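Local coordinates for polyketide synthase associated protein 5 (Mycobacterium tuberculosis, PDB 1Q9J) that probably transfers mycocerosic acyl chains from mycocerosic acid synthase onto phthiocerol and related alcohols, the final step in building dimycocerosate esters, at residues V266-R269 against F270-A273; A309-R312 against A313-N317; S323-H326 against F327-F331. All coordinates share one frame; numbering follows the deposited sequence.

The three contacts are local, follow one another along the C-terminal half of the chain, and share one region of the fold. Contact 1 turns the chain at the end of strand 260-267, contact 2 lies on helix 300-317, and contact 3 opens a 3-10 segment. Contacts 1 and 2 touch, with Val266 CG2 4.0 Å from Leu311 CD1 and Val271 CG2 4.0 Å from Leu315 CD2. Contact 3 stands apart, its centre about 14 Å from that of contact 1. Contacts 1 and 3 approach the probable active site: the side chain of Arg269 lies about 9 Å from that of His124, and that of Phe327 about 7 Å from that of Asp128. Contact 2 instead holds Arg312, probably important for carrier-protein recognition.

Contact 1: residues V266-R269 against F270-A273; sequences VDLR and FVLA
Phe270 CE1, at the rim of the ring, comes to 3.4 Å from Asp267 CB and also meets OD2, with the carboxylate and ring planes nearly perpendicular (86°). The fit follows from a type I beta turn, Asp267 to Phe270, whose closing Phe270 N to Asp267 O bond is weak. Over one face of the same ring, offset toward the rim, sits Arg269 CB. Within the turn, Leu268 is the bump that Val271 and Leu272, just past it, pack against: Leu268 CD2 meets Val271 CG1 at 4.0 Å, while Leu268 CB lies 3.8 Å from Leu272 CG. The other branch of Val271, CG2, faces Val266 CG1 (4.3 Å) and lies near the Asp267 carbonyl oxygen. Valine suits this corner because its two branches reach different neighbours, CG1 to Leu268 and CG2 to Val266. Leu268 O accepts from Leu272 N at 3.0 Å and more weakly from Val271 N, so the chain stays curled around it.

Asp267 suits the bend because OD1 serves two donors from opposite faces of the carboxylate. Arg269 N comes from above the plane, making an Asx turn, and Arg269 NH1 forms a salt bridge with Asp267 OD1 at 2.9 Å. The arginine, extended from CG to NE, carries its guanidinium on to Asp128 and the Pro278 carbonyl. The Arg269 salt bridge to Asp128, the aspartate of the HHxxxDG motif, is consistent with the active-site architecture of CoA-dependent acyltransferases.

Contact 2: residues A309-R312 against A313-N317; sequences ATLR and ADLAN
Leu311 and Leu315, one turn apart on the alpha helix 300-317, meet where CD1 of Leu311 approaches CG of Leu315 at 4.3 Å. This is the contact of neighbouring turns along a helix, and the interactions fall into three kinds.

The backbone supplies the first. Four successive i to i+4 hydrogen bonds join the segments, from Ala313 N to Ala309 O through Ala316 N to Arg312 O. The one from Leu315 N to Leu311 O is 2.9 Å long and nearly straight, at 166°. Alanines at 309, 313 and 316 suit an outer side of the helix, being small and compatible with helical backbone angles.

Apolar packing is the second. Leu311 has CG anti to the backbone N (chi1 -179°), and its branch reaches along the helix to Leu315. Leu311 also touches Tyr264 and Val266 of strand 260-267, Ala288 of strand 285-292, and Ile320. Leucine fits at 311 because one residue can bridge the next turn and the sheet beneath. Leu315 packs on Ile320 and on Val271 of a loop.

Polar groups make the third. Asp314 is buried, and Arg183 pairs with its OD1 in a salt bridge that probably steadies the carboxylate's charge. Thr310 joins its hydroxyl to the helix itself through a bond between OG1 and Asp306 O. Apart from these, Arg312 is exposed, its chain extended from CG to NE, well placed for its probable part in recognising the carrier-protein domain of mycocerosic acid synthase. The methyl of Thr310 lies alongside Asp314, the two side chains pointing the same way, with Thr310 CG2 3.7 Å from Asp314 OD2.

Contact 3: residues S323-H326 against F327-F331; sequences SGLH and FGTAF
His326 O is gripped twice by Thr329: the hydroxyl OG1 donates to it at 3.1 Å, and the backbone N adds a weak bond at 3.4 Å. The pair marks the first turn of the 3-10 segment that begins at Phe327, in which a backbone N-H turns back to the carbonyl three residues earlier. Threonine suits the place because hydroxyl and amide can share one acceptor. The hydroxyl approaches close to the line of the carbonyl bond, with an angle of 163° at the oxygen. In Thr329, OG1 lies between the backbone N and the carbonyl carbon (chi1 66°), which sets the methyl CG2 beside the backbone N, over the ring of His326.

Thr329 CG2 sits over one face of the His326 imidazole, 4.0 Å from its centroid, and forms a CH-pi contact shifted toward the rim. The Leu325 and Thr329 side chains cross at about a right angle, with Leu325 CD2 at the Thr329 methyl. Gly328, having no side chain, allows the histidine ring to lie close against the backbone.

Around this turn, Leu325 and Phe327 form backbone bonds with Ala287 and Leu285 and pack on strand 285-292, while Phe327 also touches strand 342-345. The side chain of Phe327 is about 7 Å from that of Asp128, which probably helps organise the active site. His326 touches Ser13 and Val16 of helix 12-19, linking the turn to the N-terminal part of the chain. Leu325 CD2 meets Thr329 CG2 at 3.6 Å.

Contact 1: residues V266-R269 against F270-A273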
ATOM      1  N   VAL A 266      -3.440   9.762  -0.083  1.00 48.52           N
ATOM      2  CA  VAL A 266      -4.576  10.333  -0.815  1.00 48.58           C
ATOM      3  C   VAL A 266      -4.310  10.131  -2.301  1.00 44.69           C
ATOM      4  O   VAL A 266      -3.426  10.777  -2.880  1.00 40.05           O
ATOM      5  CB  VAL A 266      -4.792  11.857  -0.566  1.00 53.68           C
ATOM      6  CG1 VAL A 266      -5.930  12.357  -1.463  1.00 50.98           C
ATOM      7  CG2 VAL A 266      -5.148  12.121   0.888  1.00 54.67           C
ATOM      8  N   ASP A 267      -5.077   9.231  -2.908  1.00 42.22           N
ATOM      9  CA  ASP A 267      -4.917   8.929  -4.326  1.00 43.47           C
ATOM     10  C   ASP A 267      -5.327  10.130  -5.186  1.00 42.34           C
ATOM     11  O   ASP A 267      -6.506  10.420  -5.363  1.00 42.18           O
ATOM     12  CB  ASP A 267      -5.760   7.700  -4.715  1.00 44.23           C
ATOM     13  CG  ASP A 267      -5.230   6.993  -5.959  1.00 46.79           C
ATOM     14  OD1 ASP A 267      -4.410   7.598  -6.695  1.00 47.44           O
ATOM     15  OD2 ASP A 267      -5.637   5.837  -6.209  1.00 53.43           O
ATOM     16  N   LEU A 268      -4.332  10.819  -5.713  1.00 39.31           N
ATOM     17  CA  LEU A 268      -4.582  11.964  -6.551  1.00 42.79           C
ATOM     18  C   LEU A 268      -5.274  11.588  -7.870  1.00 44.42           C
ATOM     19  O   LEU A 268      -5.613  12.453  -8.675  1.00 41.39           O
ATOM     20  CB  LEU A 268      -3.260  12.702  -6.826  1.00 42.25           C
ATOM     21  CG  LEU A 268      -2.626  13.288  -5.557  1.00 43.82           C
ATOM     22  CD1 LEU A 268      -1.409  14.133  -5.878  1.00 39.76           C
ATOM     23  CD2 LEU A 268      -3.664  14.131  -4.837  1.00 46.77           C
ATOM     24  N   ARG A 269      -5.490  10.301  -8.099  1.00 46.55           N
ATOM     25  CA  ARG A 269      -6.125   9.868  -9.338  1.00 46.72           C
ATOM     26  C   ARG A 269      -7.559  10.382  -9.471  1.00 47.09           C
ATOM     27  O   ARG A 269      -7.994  10.696 -10.576  1.00 45.74           O
ATOM     28  CB  ARG A 269      -6.118   8.342  -9.434  1.00 45.81           C
ATOM     29  CG  ARG A 269      -4.756   7.737  -9.722  1.00 47.60           C
ATOM     30  CD  ARG A 269      -4.818   6.194  -9.677  1.00 47.74           C
ATOM     31  NE  ARG A 269      -3.548   5.556 -10.046  1.00 48.68           N
ATOM     32  CZ  ARG A 269      -2.463   5.493  -9.272  1.00 48.71           C
ATOM     33  NH1 ARG A 269      -2.459   6.021  -8.055  1.00 46.45           N
ATOM     34  NH2 ARG A 269      -1.359   4.907  -9.724  1.00 46.47           N
ATOM     35  N   PHE A 270      -8.289  10.478  -8.362  1.00 49.66           N
ATOM     36  CA  PHE A 270      -9.662  10.973  -8.404  1.00 51.61           C
ATOM     37  C   PHE A 270      -9.748  12.433  -7.984  1.00 50.01           C
ATOM     38  O   PHE A 270     -10.827  13.023  -7.973  1.00 54.07           O
ATOM     39  CB  PHE A 270     -10.551  10.152  -7.490  1.00 53.68           C
ATOM     40  CG  PHE A 270     -10.111   8.732  -7.342  1.00 60.73           C
ATOM     41  CD1 PHE A 270      -9.084   8.402  -6.460  1.00 61.66           C
ATOM     42  CD2 PHE A 270     -10.724   7.715  -8.079  1.00 60.89           C
ATOM     43  CE1 PHE A 270      -8.677   7.076  -6.313  1.00 64.12           C
ATOM     44  CE2 PHE A 270     -10.324   6.384  -7.938  1.00 61.48           C
ATOM     45  CZ  PHE A 270      -9.301   6.058  -7.055  1.00 60.87           C
ATOM     46  N   VAL A 271      -8.601  13.002  -7.646  1.00 43.81           N
ATOM     47  CA  VAL A 271      -8.515  14.381  -7.230  1.00 40.55           C
ATOM     48  C   VAL A 271      -8.172  15.323  -8.396  1.00 43.29           C
ATOM     49  O   VAL A 271      -8.962  16.195  -8.772  1.00 42.91           O
ATOM     50  CB  VAL A 271      -7.465  14.513  -6.096  1.00 34.58           C
ATOM     51  CG1 VAL A 271      -7.000  15.946  -5.956  1.00 30.49           C
ATOM     52  CG2 VAL A 271      -8.077  14.034  -4.774  1.00 30.63           C
ATOM     53  N   LEU A 272      -6.991  15.119  -8.968  1.00 43.94           N
ATOM     54  CA  LEU A 272      -6.472  15.922 -10.062  1.00 43.96           C
ATOM     55  C   LEU A 272      -7.352  16.110 -11.284  1.00 47.38           C
ATOM     56  O   LEU A 272      -8.368  15.450 -11.463  1.00 49.38           O
ATOM     57  CB  LEU A 272      -5.148  15.348 -10.543  1.00 47.77           C
ATOM     58  CG  LEU A 272      -4.026  15.202  -9.528  1.00 50.47           C
ATOM     59  CD1 LEU A 272      -2.806  14.689 -10.262  1.00 48.78           C
ATOM     60  CD2 LEU A 272      -3.730  16.531  -8.853  1.00 52.89           C
ATOM     61  N   ALA A 273      -6.877  17.026 -12.126  1.00 50.81           N
ATOM     62  CA  ALA A 273      -7.476  17.436 -13.391  1.00 50.16           C
ATOM     63  C   ALA A 273      -7.857  16.195 -14.182  1.00 52.72           C
ATOM     64  O   ALA A 273      -8.223  15.184 -13.575  1.00 60.95           O
ATOM     65  CB  ALA A 273      -6.492  18.288 -14.163  1.00 45.58           C
TER

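Contact 2: residues A309-R312 against A313-N317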
ATOM      1  N   ALA A 309     -12.510  16.524   8.178  1.00 59.26           N
ATOM      2  CA  ALA A 309     -12.774  17.872   7.718  1.00 53.67           C
ATOM      3  C   ALA A 309     -11.500  18.493   7.200  1.00 50.56           C
ATOM      4  O   ALA A 309     -11.479  19.035   6.101  1.00 55.00           O
ATOM      5  CB  ALA A 309     -13.360  18.710   8.849  1.00 50.97           C
ATOM      6  N   THR A 310     -10.423  18.393   7.971  1.00 47.45           N
ATOM      7  CA  THR A 310      -9.146  18.977   7.539  1.00 49.08           C
ATOM      8  C   THR A 310      -8.741  18.539   6.113  1.00 46.98           C
ATOM      9  O   THR A 310      -8.181  19.323   5.355  1.00 42.52           O
ATOM     10  CB  THR A 310      -7.995  18.618   8.513  1.00 47.05           C
ATOM     11  OG1 THR A 310      -8.315  19.067   9.840  1.00 47.73           O
ATOM     12  CG2 THR A 310      -6.707  19.295   8.071  1.00 43.84           C
ATOM     13  N   LEU A 311      -9.026  17.290   5.768  1.00 43.08           N
ATOM     14  CA  LEU A 311      -8.702  16.787   4.461  1.00 40.57           C
ATOM     15  C   LEU A 311      -9.394  17.641   3.427  1.00 44.16           C
ATOM     16  O   LEU A 311      -8.773  18.193   2.514  1.00 46.51           O
ATOM     17  CB  LEU A 311      -9.176  15.354   4.323  1.00 41.43           C
ATOM     18  CG  LEU A 311      -8.851  14.740   2.949  1.00 43.72           C
ATOM     19  CD1 LEU A 311      -7.372  14.939   2.614  1.00 32.50           C
ATOM     20  CD2 LEU A 311      -9.215  13.267   2.940  1.00 33.07           C
ATOM     21  N   ARG A 312     -10.706  17.733   3.570  1.00 47.99           N
ATOM     22  CA  ARG A 312     -11.521  18.530   2.666  1.00 50.25           C
ATOM     23  C   ARG A 312     -11.003  19.966   2.552  1.00 50.13           C
ATOM     24  O   ARG A 312     -11.014  20.543   1.467  1.00 52.02           O
ATOM     25  CB  ARG A 312     -12.977  18.515   3.147  1.00 53.33           C
ATOM     26  CG  ARG A 312     -13.605  17.151   3.015  1.00 58.64           C
ATOM     27  CD  ARG A 312     -15.050  17.122   3.481  1.00 65.40           C
ATOM     28  NE  ARG A 312     -15.691  15.886   3.030  1.00 75.88           N
ATOM     29  CZ  ARG A 312     -16.390  15.067   3.809  1.00 77.50           C
ATOM     30  NH1 ARG A 312     -16.548  15.348   5.100  1.00 75.74           N
ATOM     31  NH2 ARG A 312     -16.919  13.961   3.293  1.00 77.06           N
ATOM     32  N   ALA A 313     -10.533  20.542   3.654  1.00 47.63           N
ATOM     33  CA  ALA A 313     -10.025  21.906   3.583  1.00 46.48           C
ATOM     34  C   ALA A 313      -8.769  21.951   2.718  1.00 47.63           C
ATOM     35  O   ALA A 313      -8.575  22.875   1.926  1.00 46.97           O
ATOM     36  CB  ALA A 313      -9.714  22.429   4.973  1.00 43.82           C
ATOM     37  N   ASP A 314      -7.915  20.945   2.882  1.00 47.68           N
ATOM     38  CA  ASP A 314      -6.676  20.885   2.124  1.00 49.26           C
ATOM     39  C   ASP A 314      -6.944  20.687   0.642  1.00 49.76           C
ATOM     40  O   ASP A 314      -6.319  21.334  -0.207  1.00 48.34           O
ATOM     41  CB  ASP A 314      -5.777  19.774   2.669  1.00 50.21           C
ATOM     42  CG  ASP A 314      -5.205  20.116   4.026  1.00 52.72           C
ATOM     43  OD1 ASP A 314      -5.061  21.336   4.293  1.00 46.67           O
ATOM     44  OD2 ASP A 314      -4.895  19.183   4.818  1.00 56.16           O
ATOM     45  N   LEU A 315      -7.879  19.797   0.325  1.00 45.49           N
ATOM     46  CA  LEU A 315      -8.233  19.568  -1.068  1.00 48.23           C
ATOM     47  C   LEU A 315      -8.763  20.873  -1.671  1.00 49.92           C
ATOM     48  O   LEU A 315      -8.355  21.290  -2.756  1.00 51.83           O
ATOM     49  CB  LEU A 315      -9.302  18.478  -1.190  1.00 42.82           C
ATOM     50  CG  LEU A 315      -8.870  17.048  -0.873  1.00 40.47           C
ATOM     51  CD1 LEU A 315     -10.028  16.140  -1.088  1.00 33.93           C
ATOM     52  CD2 LEU A 315      -7.694  16.649  -1.738  1.00 40.47           C
ATOM     53  N   ALA A 316      -9.676  21.511  -0.952  1.00 49.84           N
ATOM     54  CA  ALA A 316     -10.276  22.758  -1.389  1.00 49.41           C
ATOM     55  C   ALA A 316      -9.249  23.869  -1.594  1.00 48.77           C
ATOM     56  O   ALA A 316      -9.444  24.755  -2.426  1.00 48.23           O
ATOM     57  CB  ALA A 316     -11.329  23.199  -0.379  1.00 49.28           C
ATOM     58  N   ASN A 317      -8.155  23.818  -0.841  1.00 47.29           N
ATOM     59  CA  ASN A 317      -7.106  24.834  -0.929  1.00 47.68           C
ATOM     60  C   ASN A 317      -5.993  24.411  -1.842  1.00 47.76           C
ATOM     61  O   ASN A 317      -5.045  25.164  -2.059  1.00 52.42           O
ATOM     62  CB  ASN A 317      -6.540  25.110   0.454  1.00 48.19           C
ATOM     63  CG  ASN A 317      -7.587  25.636   1.392  1.00 50.26           C
ATOM     64  OD1 ASN A 317      -7.498  25.480   2.598  1.00 47.58           O
ATOM     65  ND2 ASN A 317      -8.600  26.277   0.827  1.00 52.24           N
TER

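Contact 3: residues S323-H326 against F327-F331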
ATOM      1  N   SER A 323       1.287  20.370  -3.064  1.00 60.82           N
ATOM      2  CA  SER A 323       2.433  20.045  -2.218  1.00 62.29           C
ATOM      3  C   SER A 323       3.103  18.823  -2.823  1.00 65.35           C
ATOM      4  O   SER A 323       2.445  17.844  -3.168  1.00 68.83           O
ATOM      5  CB  SER A 323       1.978  19.735  -0.794  1.00 58.51           C
ATOM      6  OG  SER A 323       1.345  18.475  -0.719  1.00 57.43           O
ATOM      7  N   GLY A 324       4.416  18.876  -2.958  1.00 64.72           N
ATOM      8  CA  GLY A 324       5.103  17.740  -3.530  1.00 68.13           C
ATOM      9  C   GLY A 324       5.091  16.513  -2.638  1.00 66.94           C
ATOM     10  O   GLY A 324       5.679  15.492  -2.981  1.00 71.69           O
ATOM     11  N   LEU A 325       4.423  16.598  -1.497  1.00 63.65           N
ATOM     12  CA  LEU A 325       4.382  15.478  -0.573  1.00 62.85           C
ATOM     13  C   LEU A 325       3.730  14.215  -1.136  1.00 61.44           C
ATOM     14  O   LEU A 325       2.607  14.246  -1.635  1.00 62.25           O
ATOM     15  CB  LEU A 325       3.661  15.888   0.719  1.00 66.98           C
ATOM     16  CG  LEU A 325       4.434  15.788   2.046  1.00 72.77           C
ATOM     17  CD1 LEU A 325       3.476  16.054   3.213  1.00 71.56           C
ATOM     18  CD2 LEU A 325       5.058  14.386   2.199  1.00 75.35           C
ATOM     19  N   HIS A 326       4.441  13.095  -1.054  1.00 60.50           N
ATOM     20  CA  HIS A 326       3.898  11.817  -1.514  1.00 58.87           C
ATOM     21  C   HIS A 326       3.915  10.864  -0.328  1.00 56.71           C
ATOM     22  O   HIS A 326       4.639  11.080   0.643  1.00 54.88           O
ATOM     23  CB  HIS A 326       4.730  11.239  -2.671  1.00 62.72           C
ATOM     24  CG  HIS A 326       6.179  11.044  -2.345  1.00 63.55           C
ATOM     25  ND1 HIS A 326       7.043  12.097  -2.135  1.00 61.05           N
ATOM     26  CD2 HIS A 326       6.915   9.918  -2.187  1.00 61.91           C
ATOM     27  CE1 HIS A 326       8.247  11.629  -1.860  1.00 63.59           C
ATOM     28  NE2 HIS A 326       8.197  10.310  -1.884  1.00 62.82           N
ATOM     29  N   PHE A 327       3.135   9.798  -0.405  1.00 59.27           N
ATOM     30  CA  PHE A 327       3.098   8.867   0.708  1.00 61.34           C
ATOM     31  C   PHE A 327       4.346   7.991   0.792  1.00 63.90           C
ATOM     32  O   PHE A 327       4.531   7.267   1.765  1.00 65.53           O
ATOM     33  CB  PHE A 327       1.835   8.007   0.636  1.00 60.49           C
ATOM     34  CG  PHE A 327       1.494   7.311   1.935  1.00 63.08           C
ATOM     35  CD1 PHE A 327       1.518   8.000   3.151  1.00 61.94           C
ATOM     36  CD2 PHE A 327       1.105   5.976   1.936  1.00 65.02           C
ATOM     37  CE1 PHE A 327       1.152   7.365   4.350  1.00 60.59           C
ATOM     38  CE2 PHE A 327       0.738   5.340   3.131  1.00 63.77           C
ATOM     39  CZ  PHE A 327       0.761   6.040   4.339  1.00 57.50           C
ATOM     40  N   GLY A 328       5.209   8.053  -0.213  1.00 64.33           N
ATOM     41  CA  GLY A 328       6.416   7.257  -0.134  1.00 66.97           C
ATOM     42  C   GLY A 328       7.234   7.667   1.088  1.00 66.50           C
ATOM     43  O   GLY A 328       7.973   6.858   1.657  1.00 68.22           O
ATOM     44  N   THR A 329       7.100   8.927   1.495  1.00 65.56           N
ATOM     45  CA  THR A 329       7.836   9.456   2.645  1.00 66.75           C
ATOM     46  C   THR A 329       7.687   8.585   3.896  1.00 63.97           C
ATOM     47  O   THR A 329       8.493   8.661   4.826  1.00 61.42           O
ATOM     48  CB  THR A 329       7.376  10.899   3.001  1.00 69.88           C
ATOM     49  OG1 THR A 329       6.014  10.884   3.455  1.00 73.65           O
ATOM     50  CG2 THR A 329       7.487  11.809   1.789  1.00 73.91           C
ATOM     51  N   ALA A 330       6.647   7.759   3.909  1.00 61.13           N
ATOM     52  CA  ALA A 330       6.387   6.869   5.030  1.00 60.33           C
ATOM     53  C   ALA A 330       7.600   6.007   5.346  1.00 63.08           C
ATOM     54  O   ALA A 330       7.880   5.744   6.508  1.00 66.67           O
ATOM     55  CB  ALA A 330       5.192   5.981   4.718  1.00 54.10           C
ATOM     56  N   PHE A 331       8.309   5.571   4.309  1.00 66.60           N
ATOM     57  CA  PHE A 331       9.486   4.731   4.474  1.00 67.22           C
ATOM     58  C   PHE A 331      10.699   5.504   4.952  1.00 70.01           C
ATOM     59  O   PHE A 331      11.808   4.983   4.973  1.00 71.61           O
ATOM     60  CB  PHE A 331       9.822   4.021   3.164  1.00 65.10           C
ATOM     61  CG  PHE A 331       8.828   2.977   2.780  1.00 63.79           C
ATOM     62  CD1 PHE A 331       7.703   3.307   2.037  1.00 65.24           C
ATOM     63  CD2 PHE A 331       8.998   1.666   3.193  1.00 62.74           C
ATOM     64  CE1 PHE A 331       6.754   2.339   1.710  1.00 64.10           C
ATOM     65  CE2 PHE A 331       8.059   0.689   2.874  1.00 61.26           C
ATOM     66  CZ  PHE A 331       6.935   1.029   2.130  1.00 64.15           C
TER